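Local atomic coordinates of fructooligosaccharide ABC transporter substrate-binding protein FusA (Streptococcus pneumoniae, PDB entry 5G62), a protein that captures short- and long-chain fructooligosaccharides, with a preference for tetrasaccharides and larger, as the solute-binding component of the FusABC-MsmK import transporter. Residues R299-G304 and V419-R424; G216-T221 and I481-Y486; K147-E152 and E165-G170. The protein carries 2 engineered substitutions. All blocks are in the same frame, centred on the assembly; numbering follows the deposited sequence.

Along the chain, contact 3 closes first; contact 1 then lies nested inside the long loop that contact 2 closes. Contacts 1 and 2 are neighbours, their centres about 12 Å apart: the 419-424 loop packs against helix 475-491, which carries residues 481-486, and both contacts meet strand 210-212. Contact 1 is the one near the sugar, Gly302 lying about 10 Å from a fructofuranose unit of the bound oligosaccharide. Contact 3, between helices 143-149 and 157-169, is remote, its centre about 37 Å from that of contact 1 and 43 Å from that of contact 2. Contacts 2 and 3 each include calcium ligands; calcium binding is essential for oligosaccharide translocation, and the engineered substitutions lie at the contact 3 site.

Contact 1: residues R299-G304 and V419-R424; sequences RTNGMG and VNNYPR
Arg299 lays its guanidinium over the side-chain amide of Asn421, the two flat groups stacked with their planes 24° apart and Arg299 NH2 lying 3.8 Å from Asn421 CG. The bend at chi3 (68°) turns the end of the arginine along the 419-424 loop, where NH1 gives a weak bond to Val419 O at the guanidinium edge; NH1 also bonds the carbonyl of Asn418. The Asn421 amide is held from its own edge as well: ND2 donates to Thr300 O at 3.0 Å, on a carbonyl lone pair, and to a water that donates in turn to Gly302 O. Asn301 OD1 accepts from the Tyr422 backbone N at 2.8 Å, the donor standing well above the carbonyl plane, while Asn301 ND2 is hydrogen-bonded to the Asp208 carboxylate and the Leu210 carbonyl. At the far end, Arg424 folds back through bends at chi2 and chi3, and Met303 SD sits 4.3 Å above the centre of the guanidinium plane of Arg424. Arg424 NE and NH2 each donate to a water, and NH2 makes a long, weak bond to Asn301 O. Thr300 OG1, also hydrogen-bonded to the His133 carbonyl, accepts from Gly302 N in an ST turn. Two irregular loops are thus joined mainly by side-chain amides bonded to backbone groups, consistent with a defined course for 299-304 close to the substrate-binding Trp270 and Asn191.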
ATOM      1  N   ARG A 299      10.402  -9.504   2.015  1.00 20.61           N
ATOM      2  CA  ARG A 299       9.379  -8.821   2.793  1.00 20.91           C
ATOM      3  C   ARG A 299       9.276  -7.347   2.414  1.00 21.34           C
ATOM      4  O   ARG A 299      10.276  -6.662   2.304  1.00 22.06           O
ATOM      5  CB  ARG A 299       9.709  -8.966   4.278  1.00 19.89           C
ATOM      6  CG  ARG A 299       9.596 -10.423   4.732  1.00 20.51           C
ATOM      7  CD  ARG A 299       9.983 -10.640   6.183  1.00 21.35           C
ATOM      8  NE  ARG A 299       9.026 -10.020   7.089  1.00 21.65           N
ATOM      9  CZ  ARG A 299       9.129  -9.999   8.413  1.00 22.32           C
ATOM     10  NH1 ARG A 299      10.169 -10.566   9.025  1.00 23.92           N
ATOM     11  NH2 ARG A 299       8.188  -9.400   9.128  1.00 21.62           N
ATOM     12  N   THR A 300       8.059  -6.853   2.204  1.00 20.09           N
ATOM     13  CA  THR A 300       7.925  -5.406   2.219  1.00 21.10           C
ATOM     14  C   THR A 300       8.147  -4.897   3.667  1.00 20.14           C
ATOM     15  O   THR A 300       8.237  -5.665   4.633  1.00 17.98           O
ATOM     16  CB  THR A 300       6.533  -4.928   1.716  1.00 21.12           C
ATOM     17  OG1 THR A 300       5.565  -5.090   2.759  1.00 22.84           O
ATOM     18  CG2 THR A 300       6.026  -5.677   0.464  1.00 23.99           C
ATOM     19  N   ASN A 301       8.255  -3.581   3.795  1.00 22.29           N
ATOM     20  CA  ASN A 301       8.255  -2.917   5.093  1.00 22.29           C
ATOM     21  C   ASN A 301       6.887  -2.334   5.420  1.00 23.60           C
ATOM     22  O   ASN A 301       6.793  -1.485   6.292  1.00 23.46           O
ATOM     23  CB  ASN A 301       9.343  -1.840   5.124  1.00 20.92           C
ATOM     24  CG  ASN A 301      10.728  -2.410   4.732  1.00 22.00           C
ATOM     25  OD1 ASN A 301      11.121  -3.464   5.241  1.00 21.46           O
ATOM     26  ND2 ASN A 301      11.419  -1.750   3.794  1.00 21.80           N
ATOM     27  N   GLY A 302       5.835  -2.750   4.691  1.00 26.96           N
ATOM     28  CA  GLY A 302       4.484  -2.305   4.987  1.00 26.56           C
ATOM     29  C   GLY A 302       3.934  -2.870   6.307  1.00 26.79           C
ATOM     30  O   GLY A 302       4.403  -3.866   6.849  1.00 26.29           O
ATOM     31  N   MET A 303       2.923  -2.193   6.847  1.00 24.15           N
ATOM     32  CA  MET A 303       2.327  -2.645   8.101  1.00 25.27           C
ATOM     33  C   MET A 303       0.945  -2.008   8.229  1.00 23.21           C
ATOM     34  O   MET A 303       0.579  -1.119   7.457  1.00 21.89           O
ATOM     35  CB  MET A 303       3.220  -2.308   9.308  1.00 29.65           C
ATOM     36  CG  MET A 303       3.300  -0.811   9.611  1.00 34.66           C
ATOM     37  SD  MET A 303       4.330  -0.322  11.030  1.00 39.28           S
ATOM     38  CE  MET A 303       3.647  -1.282  12.373  1.00 44.88           C
ATOM     39  N   GLY A 304       0.181  -2.470   9.228  1.00 22.25           N
ATOM     40  CA  GLY A 304      -1.157  -1.956   9.432  1.00 22.95           C
ATOM     41  C   GLY A 304      -1.182  -0.705  10.298  1.00 24.04           C
ATOM     42  O   GLY A 304      -1.887  -0.662  11.319  1.00 24.47           O
ATOM     43  N   VAL A 419      14.150 -12.807   9.084  1.00 24.07           N
ATOM     44  CA  VAL A 419      13.480 -12.698  10.379  1.00 24.92           C
ATOM     45  C   VAL A 419      12.957 -11.278  10.633  1.00 24.38           C
ATOM     46  O   VAL A 419      11.912 -11.094  11.276  1.00 24.56           O
ATOM     47  CB  VAL A 419      14.457 -13.179  11.475  1.00 27.11           C
ATOM     48  CG1 VAL A 419      14.038 -12.717  12.864  1.00 31.51           C
ATOM     49  CG2 VAL A 419      14.575 -14.704  11.409  1.00 28.95           C
ATOM     50  N   ASN A 420      13.647 -10.269  10.138  1.00 21.74           N
ATOM     51  CA  ASN A 420      13.225  -8.890  10.306  1.00 24.16           C
ATOM     52  C   ASN A 420      12.915  -8.209   8.973  1.00 24.65           C
ATOM     53  O   ASN A 420      13.458  -8.576   7.926  1.00 22.40           O
ATOM     54  CB  ASN A 420      14.299  -8.100  11.051  1.00 26.24           C
ATOM     55  CG  ASN A 420      14.393  -8.514  12.517  1.00 29.54           C
ATOM     56  OD1 ASN A 420      15.369  -9.111  12.924  1.00 27.64           O
ATOM     57  ND2 ASN A 420      13.357  -8.220  13.290  1.00 27.16           N
ATOM     58  N   ASN A 421      12.024  -7.226   9.025  1.00 22.95           N
ATOM     59  CA  ASN A 421      11.951  -6.185   8.003  1.00 22.20           C
ATOM     60  C   ASN A 421      12.318  -4.807   8.639  1.00 22.96           C
ATOM     61  O   ASN A 421      12.858  -4.729   9.751  1.00 22.11           O
ATOM     62  CB  ASN A 421      10.579  -6.218   7.295  1.00 22.39           C
ATOM     63  CG  ASN A 421       9.386  -5.872   8.233  1.00 22.60           C
ATOM     64  OD1 ASN A 421       9.569  -5.634   9.443  1.00 22.66           O
ATOM     65  ND2 ASN A 421       8.181  -5.807   7.656  1.00 22.83           N
ATOM     66  N   TYR A 422      12.111  -3.737   7.892  1.00 21.82           N
ATOM     67  CA  TYR A 422      12.604  -2.458   8.359  1.00 23.10           C
ATOM     68  C   TYR A 422      11.504  -1.771   9.198  1.00 23.95           C
ATOM     69  O   TYR A 422      10.379  -1.607   8.712  1.00 23.82           O
ATOM     70  CB  TYR A 422      13.054  -1.569   7.185  1.00 23.27           C
ATOM     71  CG  TYR A 422      13.871  -0.405   7.672  1.00 22.95           C
ATOM     72  CD1 TYR A 422      15.246  -0.517   7.865  1.00 23.82           C
ATOM     73  CD2 TYR A 422      13.249   0.788   8.038  1.00 23.22           C
ATOM     74  CE1 TYR A 422      15.996   0.556   8.381  1.00 24.39           C
ATOM     75  CE2 TYR A 422      13.964   1.830   8.561  1.00 24.56           C
ATOM     76  CZ  TYR A 422      15.339   1.730   8.735  1.00 24.68           C
ATOM     77  OH  TYR A 422      16.020   2.807   9.270  1.00 22.15           O
ATOM     78  N   PRO A 423      11.791  -1.411  10.440  1.00 21.68           N
ATOM     79  CA  PRO A 423      10.752  -0.861  11.317  1.00 24.90           C
ATOM     80  C   PRO A 423      10.342   0.529  10.877  1.00 25.43           C
ATOM     81  O   PRO A 423      11.046   1.229  10.160  1.00 26.42           O
ATOM     82  CB  PRO A 423      11.418  -0.827  12.698  1.00 23.69           C
ATOM     83  CG  PRO A 423      12.813  -0.653  12.420  1.00 24.69           C
ATOM     84  CD  PRO A 423      13.104  -1.364  11.092  1.00 23.04           C
ATOM     85  N   ARG A 424       9.178   0.927  11.372  1.00 27.95           N
ATOM     86  CA  ARG A 424       8.600   2.238  11.141  1.00 29.82           C
ATOM     87  C   ARG A 424       9.230   3.166  12.169  1.00 31.48           C
ATOM     88  O   ARG A 424       8.820   3.185  13.328  1.00 34.30           O
ATOM     89  CB  ARG A 424       7.080   2.163  11.278  1.00 32.99           C
ATOM     90  CG  ARG A 424       6.337   3.428  10.818  1.00 38.91           C
ATOM     91  CD  ARG A 424       6.640   3.812   9.389  1.00 37.83           C
ATOM     92  NE  ARG A 424       6.406   2.711   8.448  1.00 45.27           N
ATOM     93  CZ  ARG A 424       5.234   2.393   7.877  1.00 50.49           C
ATOM     94  NH1 ARG A 424       4.113   3.069   8.145  1.00 48.59           N
ATOM     95  NH2 ARG A 424       5.175   1.374   7.028  1.00 42.77           N
TER
HETATM   96  O   HOH W   1       8.481   0.955   7.669  1.00 53.36           O
HETATM   97  O   HOH W   2       5.999  -4.762   9.230  1.00 49.64           O
HETATM   98  O   HOH W   3       2.638   0.700   5.404  1.00 42.59           O

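Contact 2: residues G216-T221 and I481-Y486; sequences GKVDFT and IKQKYY. With CA (calcium ion), chain E.
Gln483 meets the start of the 216-221 segment with both ends of its amide. Its CG is anti to the backbone N (chi1 -174°), and a bend at chi2 (71°) swings the amide off the helix flank toward Gly216 and Val218. There OE1 accepts from Val218 N at 2.7 Å on a lone pair in the carbonyl plane, and NE2 donates to Gly216 O at 3.1 Å in a nearly straight bond. The backbone is therefore gripped on either side of Lys217. OE1 also accepts from a water that donates to Val218 O, and NE2 has a second partner in Asp487, one helical turn on. The Val218 side chain runs alongside the glutamine, pointing the other way; with CG1 anti to the backbone N, CG2 is the branch that reaches Tyr486 CB, at 3.9 Å. One residue further, Asp219 points away from the helix, and its OD1 joins Phe220 O, Asp223, Asn224 and three waters round the ion of the protein's second calcium site. Strand 218-220 runs roughly antiparallel to the 481-486 part of helix 475-491, at 154°, with the short segment axes 8.9 Å apart. It forms an antiparallel hairpin with strand 210-212, which also touches Val218, Lys482 and Tyr486, while Phe220 packs against helix 429-456.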
ATOM      1  N   GLY A 216      21.517  -8.583  10.669  1.00 27.97           N
ATOM      2  CA  GLY A 216      21.209  -7.259  11.186  1.00 28.49           C
ATOM      3  C   GLY A 216      21.711  -6.108  10.343  1.00 28.81           C
ATOM      4  O   GLY A 216      21.631  -4.963  10.776  1.00 26.78           O
ATOM      5  N   LYS A 217      22.223  -6.374   9.153  1.00 30.89           N
ATOM      6  CA  LYS A 217      22.728  -5.348   8.252  1.00 32.15           C
ATOM      7  C   LYS A 217      21.641  -4.962   7.255  1.00 26.80           C
ATOM      8  O   LYS A 217      21.114  -5.816   6.525  1.00 24.59           O
ATOM      9  CB  LYS A 217      23.962  -5.861   7.502  1.00 41.11           C
ATOM     10  CG  LYS A 217      25.113  -4.888   7.380  1.00 56.41           C
ATOM     11  CD  LYS A 217      26.348  -5.559   6.749  1.00 67.35           C
ATOM     12  CE  LYS A 217      27.357  -6.024   7.814  1.00 79.59           C
ATOM     13  NZ  LYS A 217      28.496  -6.817   7.249  1.00 84.61           N
ATOM     14  N   VAL A 218      21.309  -3.681   7.239  1.00 23.71           N
ATOM     15  CA  VAL A 218      20.369  -3.125   6.271  1.00 23.34           C
ATOM     16  C   VAL A 218      20.989  -3.175   4.878  1.00 21.57           C
ATOM     17  O   VAL A 218      22.147  -2.817   4.694  1.00 21.99           O
ATOM     18  CB  VAL A 218      20.016  -1.679   6.657  1.00 24.87           C
ATOM     19  CG1 VAL A 218      19.157  -1.022   5.609  1.00 27.39           C
ATOM     20  CG2 VAL A 218      19.288  -1.644   8.044  1.00 27.30           C
ATOM     21  N   ASP A 219      20.207  -3.622   3.911  1.00 22.37           N
ATOM     22  CA  ASP A 219      20.677  -3.897   2.559  1.00 22.67           C
ATOM     23  C   ASP A 219      19.846  -3.087   1.566  1.00 23.37           C
ATOM     24  O   ASP A 219      18.645  -3.333   1.410  1.00 23.57           O
ATOM     25  CB  ASP A 219      20.578  -5.406   2.255  1.00 23.49           C
ATOM     26  CG  ASP A 219      21.057  -5.770   0.813  1.00 23.26           C
ATOM     27  OD1 ASP A 219      21.675  -4.911   0.218  1.00 26.04           O
ATOM     28  OD2 ASP A 219      20.817  -6.892   0.314  1.00 21.67           O
ATOM     29  N   PHE A 220      20.489  -2.132   0.899  1.00 22.58           N
ATOM     30  CA  PHE A 220      19.870  -1.475  -0.256  1.00 23.10           C
ATOM     31  C   PHE A 220      19.846  -2.451  -1.435  1.00 23.21           C
ATOM     32  O   PHE A 220      20.891  -2.922  -1.882  1.00 23.48           O
ATOM     33  CB  PHE A 220      20.643  -0.195  -0.627  1.00 23.53           C
ATOM     34  CG  PHE A 220      20.126   0.511  -1.848  1.00 25.35           C
ATOM     35  CD1 PHE A 220      18.988   1.277  -1.781  1.00 25.77           C
ATOM     36  CD2 PHE A 220      20.785   0.395  -3.072  1.00 28.19           C
ATOM     37  CE1 PHE A 220      18.537   1.946  -2.885  1.00 26.55           C
ATOM     38  CE2 PHE A 220      20.323   1.051  -4.201  1.00 27.22           C
ATOM     39  CZ  PHE A 220      19.200   1.821  -4.095  1.00 28.54           C
ATOM     40  N   THR A 221      18.652  -2.783  -1.908  1.00 23.46           N
ATOM     41  CA  THR A 221      18.508  -3.921  -2.829  1.00 24.17           C
ATOM     42  C   THR A 221      18.904  -3.608  -4.276  1.00 23.46           C
ATOM     43  O   THR A 221      19.185  -4.530  -5.041  1.00 24.55           O
ATOM     44  CB  THR A 221      17.063  -4.406  -2.834  1.00 23.79           C
ATOM     45  OG1 THR A 221      16.204  -3.310  -3.169  1.00 24.37           O
ATOM     46  CG2 THR A 221      16.638  -5.013  -1.461  1.00 25.50           C
ATOM     47  N   ILE A 481      22.486   6.199   7.446  1.00 26.27           N
ATOM     48  CA  ILE A 481      21.376   6.743   8.226  1.00 26.15           C
ATOM     49  C   ILE A 481      20.317   5.669   8.514  1.00 26.26           C
ATOM     50  O   ILE A 481      19.841   5.550   9.650  1.00 24.67           O
ATOM     51  CB  ILE A 481      20.767   7.961   7.522  1.00 26.17           C
ATOM     52  CG1 ILE A 481      21.749   9.131   7.572  1.00 27.71           C
ATOM     53  CG2 ILE A 481      19.410   8.366   8.166  1.00 24.76           C
ATOM     54  CD1 ILE A 481      21.349  10.271   6.731  1.00 30.11           C
ATOM     55  N   LYS A 482      19.946   4.865   7.502  1.00 24.71           N
ATOM     56  CA  LYS A 482      18.952   3.811   7.711  1.00 25.90           C
ATOM     57  C   LYS A 482      19.467   2.784   8.707  1.00 25.92           C
ATOM     58  O   LYS A 482      18.708   2.280   9.542  1.00 24.57           O
ATOM     59  CB  LYS A 482      18.579   3.119   6.389  1.00 26.23           C
ATOM     60  CG  LYS A 482      17.815   3.980   5.410  1.00 26.87           C
ATOM     61  CD  LYS A 482      16.419   4.288   5.922  1.00 28.77           C
ATOM     62  CE  LYS A 482      15.620   5.076   4.900  1.00 31.46           C
ATOM     63  NZ  LYS A 482      14.160   5.097   5.196  1.00 32.46           N
ATOM     64  N   GLN A 483      20.764   2.490   8.645  1.00 25.48           N
ATOM     65  CA  GLN A 483      21.359   1.553   9.587  1.00 26.96           C
ATOM     66  C   GLN A 483      21.374   2.141  11.002  1.00 26.33           C
ATOM     67  O   GLN A 483      21.144   1.426  11.976  1.00 25.58           O
ATOM     68  CB  GLN A 483      22.768   1.158   9.134  1.00 26.96           C
ATOM     69  CG  GLN A 483      23.428   0.062   9.985  1.00 26.74           C
ATOM     70  CD  GLN A 483      22.783  -1.330   9.786  1.00 27.80           C
ATOM     71  OE1 GLN A 483      22.693  -1.833   8.666  1.00 24.89           O
ATOM     72  NE2 GLN A 483      22.322  -1.935  10.882  1.00 25.94           N
ATOM     73  N   LYS A 484      21.624   3.438  11.123  1.00 27.38           N
ATOM     74  CA  LYS A 484      21.593   4.073  12.453  1.00 28.72           C
ATOM     75  C   LYS A 484      20.242   3.878  13.117  1.00 26.67           C
ATOM     76  O   LYS A 484      20.153   3.385  14.245  1.00 27.14           O
ATOM     77  CB  LYS A 484      21.895   5.569  12.345  1.00 31.22           C
ATOM     78  CG  LYS A 484      21.832   6.327  13.678  1.00 32.82           C
ATOM     79  CD  LYS A 484      22.274   7.771  13.503  1.00 35.26           C
ATOM     80  CE  LYS A 484      21.171   8.643  12.928  1.00 35.16           C
ATOM     81  NZ  LYS A 484      21.517  10.065  12.803  1.00 36.33           N
ATOM     82  N   TYR A 485      19.172   4.251  12.424  1.00 26.42           N
ATOM     83  CA  TYR A 485      17.842   4.137  13.006  1.00 26.76           C
ATOM     84  C   TYR A 485      17.417   2.688  13.230  1.00 26.97           C
ATOM     85  O   TYR A 485      16.714   2.416  14.198  1.00 26.64           O
ATOM     86  CB  TYR A 485      16.823   4.874  12.146  1.00 26.34           C
ATOM     87  CG  TYR A 485      16.927   6.340  12.371  1.00 28.39           C
ATOM     88  CD1 TYR A 485      16.319   6.939  13.483  1.00 29.92           C
ATOM     89  CD2 TYR A 485      17.677   7.142  11.509  1.00 28.27           C
ATOM     90  CE1 TYR A 485      16.449   8.312  13.717  1.00 30.23           C
ATOM     91  CE2 TYR A 485      17.807   8.498  11.726  1.00 28.40           C
ATOM     92  CZ  TYR A 485      17.205   9.080  12.829  1.00 30.02           C
ATOM     93  OH  TYR A 485      17.349  10.425  13.031  1.00 30.82           O
ATOM     94  N   TYR A 486      17.858   1.745  12.393  1.00 25.79           N
ATOM     95  CA  TYR A 486      17.569   0.341  12.675  1.00 26.37           C
ATOM     96  C   TYR A 486      18.233  -0.094  13.983  1.00 27.41           C
ATOM     97  O   TYR A 486      17.603  -0.741  14.830  1.00 24.92           O
ATOM     98  CB  TYR A 486      18.016  -0.571  11.528  1.00 26.03           C
ATOM     99  CG  TYR A 486      17.700  -2.032  11.811  1.00 26.13           C
ATOM    100  CD1 TYR A 486      16.428  -2.540  11.575  1.00 25.91           C
ATOM    101  CD2 TYR A 486      18.657  -2.885  12.329  1.00 27.31           C
ATOM    102  CE1 TYR A 486      16.110  -3.837  11.848  1.00 27.81           C
ATOM    103  CE2 TYR A 486      18.360  -4.218  12.602  1.00 28.11           C
ATOM    104  CZ  TYR A 486      17.074  -4.682  12.363  1.00 27.84           C
ATOM    105  OH  TYR A 486      16.739  -5.970  12.659  1.00 29.18           O
TER
HETATM  106 CA    CA E 545      23.018  -3.864  -1.554  1.00 31.51          CA
HETATM  107  O   HOH W   4      24.413  -1.355   6.224  1.00 47.37           O
HETATM  108  O   HOH W   5      23.585  -2.266   0.298  1.00 34.94           O
HETATM  109  O   HOH W   6      25.690  -3.708  -1.874  1.00 36.60           O
HETATM  110  O   HOH W   7      24.636  -5.535  -0.316  1.00 35.58           O

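Contact 3: residues K147-E152 and E165-G170; sequences KKLGLE and EAFKNG. With CA (calcium ion), chain F.
Leu149 and Leu151 carry the apolar part of this contact, their methyl groups set against Ala166 and Phe167 of the following helix. Leu149 CD1 comes to the edge of the Phe167 ring, near its plane, at 3.9 Å from CD1 of that ring. Leu151 CD1 rests on the Ala166 methyl CB at 3.7 Å and lies obliquely to the same ring, farther off. In Phe167, CG is anti to the carbonyl carbon (chi1 -69°), a turn that brings the ring back toward the two leucines; it also makes an edge-to-face stack with Trp145. The remaining touches are of methyl on backbone carbonyl. The two branches of Leu149 divide between them, CD1 lying 3.8 Å from Ala166 O and CD2 3.7 Å from Gly170 O.

No hydrogen bond crosses between the segments. Gly150, with positive phi, is part of a Schellman motif at the C-terminal end of its helix, after which Leu151 turns its side chain to the same neighbour as Leu149. Metal binding occupies the end of helix 157-169: Lys168 O coordinates the calcium ion at 2.5 Å, along with Asp171 and five waters, one of which donates to Phe167 O. At this EF-hand site two native calcium-binding positions, Ala179 and Ala180, are engineered, and the ion has two protein ligands.

The contact thus rests on van der Waals packing of small area, adjoining the calcium site because Lys168 directly follows Phe167.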
ATOM      1  N   LYS A 147      -4.538 -25.194 -18.432  1.00 24.51           N
ATOM      2  CA  LYS A 147      -5.303 -26.405 -18.673  1.00 26.62           C
ATOM      3  C   LYS A 147      -5.536 -26.616 -20.158  1.00 27.29           C
ATOM      4  O   LYS A 147      -5.360 -27.723 -20.654  1.00 27.15           O
ATOM      5  CB  LYS A 147      -6.633 -26.346 -17.923  1.00 27.29           C
ATOM      6  CG  LYS A 147      -6.515 -26.592 -16.406  1.00 26.90           C
ATOM      7  CD  LYS A 147      -7.787 -26.081 -15.680  1.00 28.49           C
ATOM      8  CE  LYS A 147      -7.751 -26.342 -14.189  1.00 29.45           C
ATOM      9  NZ  LYS A 147      -8.885 -25.637 -13.553  1.00 31.22           N
ATOM     10  N   LYS A 148      -5.902 -25.557 -20.875  1.00 28.03           N
ATOM     11  CA  LYS A 148      -6.165 -25.647 -22.304  1.00 32.33           C
ATOM     12  C   LYS A 148      -4.930 -26.124 -23.075  1.00 31.11           C
ATOM     13  O   LYS A 148      -5.053 -26.863 -24.047  1.00 29.44           O
ATOM     14  CB  LYS A 148      -6.623 -24.286 -22.826  1.00 35.98           C
ATOM     15  CG  LYS A 148      -6.941 -24.280 -24.277  1.00 44.43           C
ATOM     16  CD  LYS A 148      -7.542 -22.960 -24.698  1.00 54.04           C
ATOM     17  CE  LYS A 148      -7.766 -22.919 -26.212  1.00 56.19           C
ATOM     18  NZ  LYS A 148      -9.095 -22.337 -26.521  1.00 65.03           N
ATOM     19  N   LEU A 149      -3.745 -25.689 -22.674  1.00 29.87           N
ATOM     20  CA  LEU A 149      -2.521 -25.997 -23.392  1.00 30.44           C
ATOM     21  C   LEU A 149      -1.813 -27.234 -22.858  1.00 30.51           C
ATOM     22  O   LEU A 149      -0.789 -27.618 -23.421  1.00 28.34           O
ATOM     23  CB  LEU A 149      -1.568 -24.791 -23.350  1.00 29.91           C
ATOM     24  CG  LEU A 149      -2.062 -23.512 -24.033  1.00 30.35           C
ATOM     25  CD1 LEU A 149      -1.128 -22.348 -23.780  1.00 31.75           C
ATOM     26  CD2 LEU A 149      -2.289 -23.714 -25.531  1.00 33.48           C
ATOM     27  N   GLY A 150      -2.327 -27.870 -21.813  1.00 29.30           N
ATOM     28  CA  GLY A 150      -1.689 -29.060 -21.277  1.00 29.27           C
ATOM     29  C   GLY A 150      -0.398 -28.795 -20.529  1.00 30.25           C
ATOM     30  O   GLY A 150       0.516 -29.621 -20.581  1.00 28.78           O
ATOM     31  N   LEU A 151      -0.292 -27.647 -19.852  1.00 28.80           N
ATOM     32  CA  LEU A 151       0.903 -27.217 -19.138  1.00 27.64           C
ATOM     33  C   LEU A 151       0.720 -27.383 -17.631  1.00 30.42           C
ATOM     34  O   LEU A 151      -0.360 -27.159 -17.103  1.00 28.99           O
ATOM     35  CB  LEU A 151       1.224 -25.749 -19.433  1.00 28.26           C
ATOM     36  CG  LEU A 151       1.399 -25.351 -20.903  1.00 29.71           C
ATOM     37  CD1 LEU A 151       1.416 -23.870 -21.092  1.00 29.86           C
ATOM     38  CD2 LEU A 151       2.624 -25.978 -21.493  1.00 31.79           C
ATOM     39  N   GLU A 152       1.788 -27.745 -16.939  1.00 29.98           N
ATOM     40  CA  GLU A 152       1.793 -27.743 -15.489  1.00 32.66           C
ATOM     41  C   GLU A 152       2.123 -26.344 -14.955  1.00 27.42           C
ATOM     42  O   GLU A 152       2.765 -25.542 -15.625  1.00 24.33           O
ATOM     43  CB  GLU A 152       2.803 -28.773 -14.988  1.00 39.93           C
ATOM     44  CG  GLU A 152       2.405 -30.211 -15.313  1.00 50.02           C
ATOM     45  CD  GLU A 152       3.472 -31.202 -14.904  1.00 65.99           C
ATOM     46  OE1 GLU A 152       4.537 -30.746 -14.439  1.00 85.28           O
ATOM     47  OE2 GLU A 152       3.261 -32.427 -15.048  1.00 86.64           O
ATOM     48  N   GLU A 165       5.968 -18.449 -23.186  1.00 22.52           N
ATOM     49  CA  GLU A 165       6.170 -18.640 -24.622  1.00 24.53           C
ATOM     50  C   GLU A 165       5.031 -19.478 -25.219  1.00 24.71           C
ATOM     51  O   GLU A 165       4.574 -19.204 -26.327  1.00 25.93           O
ATOM     52  CB  GLU A 165       7.542 -19.284 -24.891  1.00 24.75           C
ATOM     53  CG  GLU A 165       8.735 -18.360 -24.662  1.00 26.02           C
ATOM     54  CD  GLU A 165      10.120 -19.076 -24.798  1.00 30.55           C
ATOM     55  OE1 GLU A 165      10.176 -20.304 -24.743  1.00 38.77           O
ATOM     56  OE2 GLU A 165      11.151 -18.415 -24.924  1.00 28.48           O
ATOM     57  N   ALA A 166       4.552 -20.478 -24.487  1.00 25.82           N
ATOM     58  CA  ALA A 166       3.380 -21.218 -24.920  1.00 27.06           C
ATOM     59  C   ALA A 166       2.156 -20.299 -25.013  1.00 27.07           C
ATOM     60  O   ALA A 166       1.371 -20.399 -25.956  1.00 25.15           O
ATOM     61  CB  ALA A 166       3.132 -22.387 -23.973  1.00 27.38           C
ATOM     62  N   PHE A 167       2.017 -19.352 -24.073  1.00 26.01           N
ATOM     63  CA  PHE A 167       0.925 -18.382 -24.141  1.00 25.33           C
ATOM     64  C   PHE A 167       1.028 -17.536 -25.405  1.00 25.84           C
ATOM     65  O   PHE A 167       0.008 -17.203 -26.008  1.00 26.62           O
ATOM     66  CB  PHE A 167       0.907 -17.448 -22.913  1.00 25.02           C
ATOM     67  CG  PHE A 167       0.531 -18.106 -21.607  1.00 23.59           C
ATOM     68  CD1 PHE A 167       0.018 -19.397 -21.561  1.00 24.61           C
ATOM     69  CD2 PHE A 167       0.691 -17.404 -20.402  1.00 24.96           C
ATOM     70  CE1 PHE A 167      -0.338 -20.002 -20.331  1.00 24.15           C
ATOM     71  CE2 PHE A 167       0.335 -17.993 -19.170  1.00 25.36           C
ATOM     72  CZ  PHE A 167      -0.163 -19.301 -19.140  1.00 24.61           C
ATOM     73  N   LYS A 168       2.249 -17.159 -25.799  1.00 23.67           N
ATOM     74  CA  LYS A 168       2.454 -16.407 -27.028  1.00 25.01           C
ATOM     75  C   LYS A 168       2.283 -17.292 -28.272  1.00 25.51           C
ATOM     76  O   LYS A 168       1.492 -16.982 -29.157  1.00 28.01           O
ATOM     77  CB  LYS A 168       3.842 -15.757 -27.032  1.00 24.12           C
ATOM     78  CG  LYS A 168       4.111 -15.007 -28.323  1.00 25.14           C
ATOM     79  CD  LYS A 168       5.537 -14.440 -28.397  1.00 28.75           C
ATOM     80  CE  LYS A 168       6.599 -15.463 -28.760  1.00 28.31           C
ATOM     81  NZ  LYS A 168       7.812 -14.811 -29.329  1.00 28.64           N
ATOM     82  N   ASN A 169       3.006 -18.413 -28.343  1.00 28.02           N
ATOM     83  CA  ASN A 169       2.997 -19.286 -29.524  1.00 29.26           C
ATOM     84  C   ASN A 169       1.776 -20.211 -29.625  1.00 30.20           C
ATOM     85  O   ASN A 169       1.401 -20.607 -30.737  1.00 27.79           O
ATOM     86  CB  ASN A 169       4.279 -20.118 -29.538  1.00 28.34           C
ATOM     87  CG  ASN A 169       5.497 -19.269 -29.692  1.00 28.35           C
ATOM     88  OD1 ASN A 169       5.497 -18.331 -30.484  1.00 28.97           O
ATOM     89  ND2 ASN A 169       6.528 -19.554 -28.926  1.00 27.57           N
ATOM     90  N   GLY A 170       1.160 -20.578 -28.509  1.00 26.84           N
ATOM     91  CA  GLY A 170       0.059 -21.508 -28.524  1.00 28.29           C
ATOM     92  C   GLY A 170      -1.332 -20.936 -28.649  1.00 28.99           C
ATOM     93  O   GLY A 170      -2.288 -21.713 -28.647  1.00 29.70           O
TER
HETATM   94 CA    CA F 546      -0.263 -15.823 -30.447  1.00 46.69          CA
HETATM   95  O   HOH W   8      -1.129 -15.887 -28.108  1.00 35.33           O
HETATM   96  O   HOH W   9      -2.451 -14.630 -30.505  1.00 52.15           O
HETATM   97  O   HOH W  10       0.608 -13.623 -29.876  1.00 41.57           O
HETATM   98  O   HOH W  11       1.675 -15.554 -32.074  1.00 49.25           O
HETATM   99  O   HOH W  12      -0.557 -15.026 -32.884  1.00 48.99           O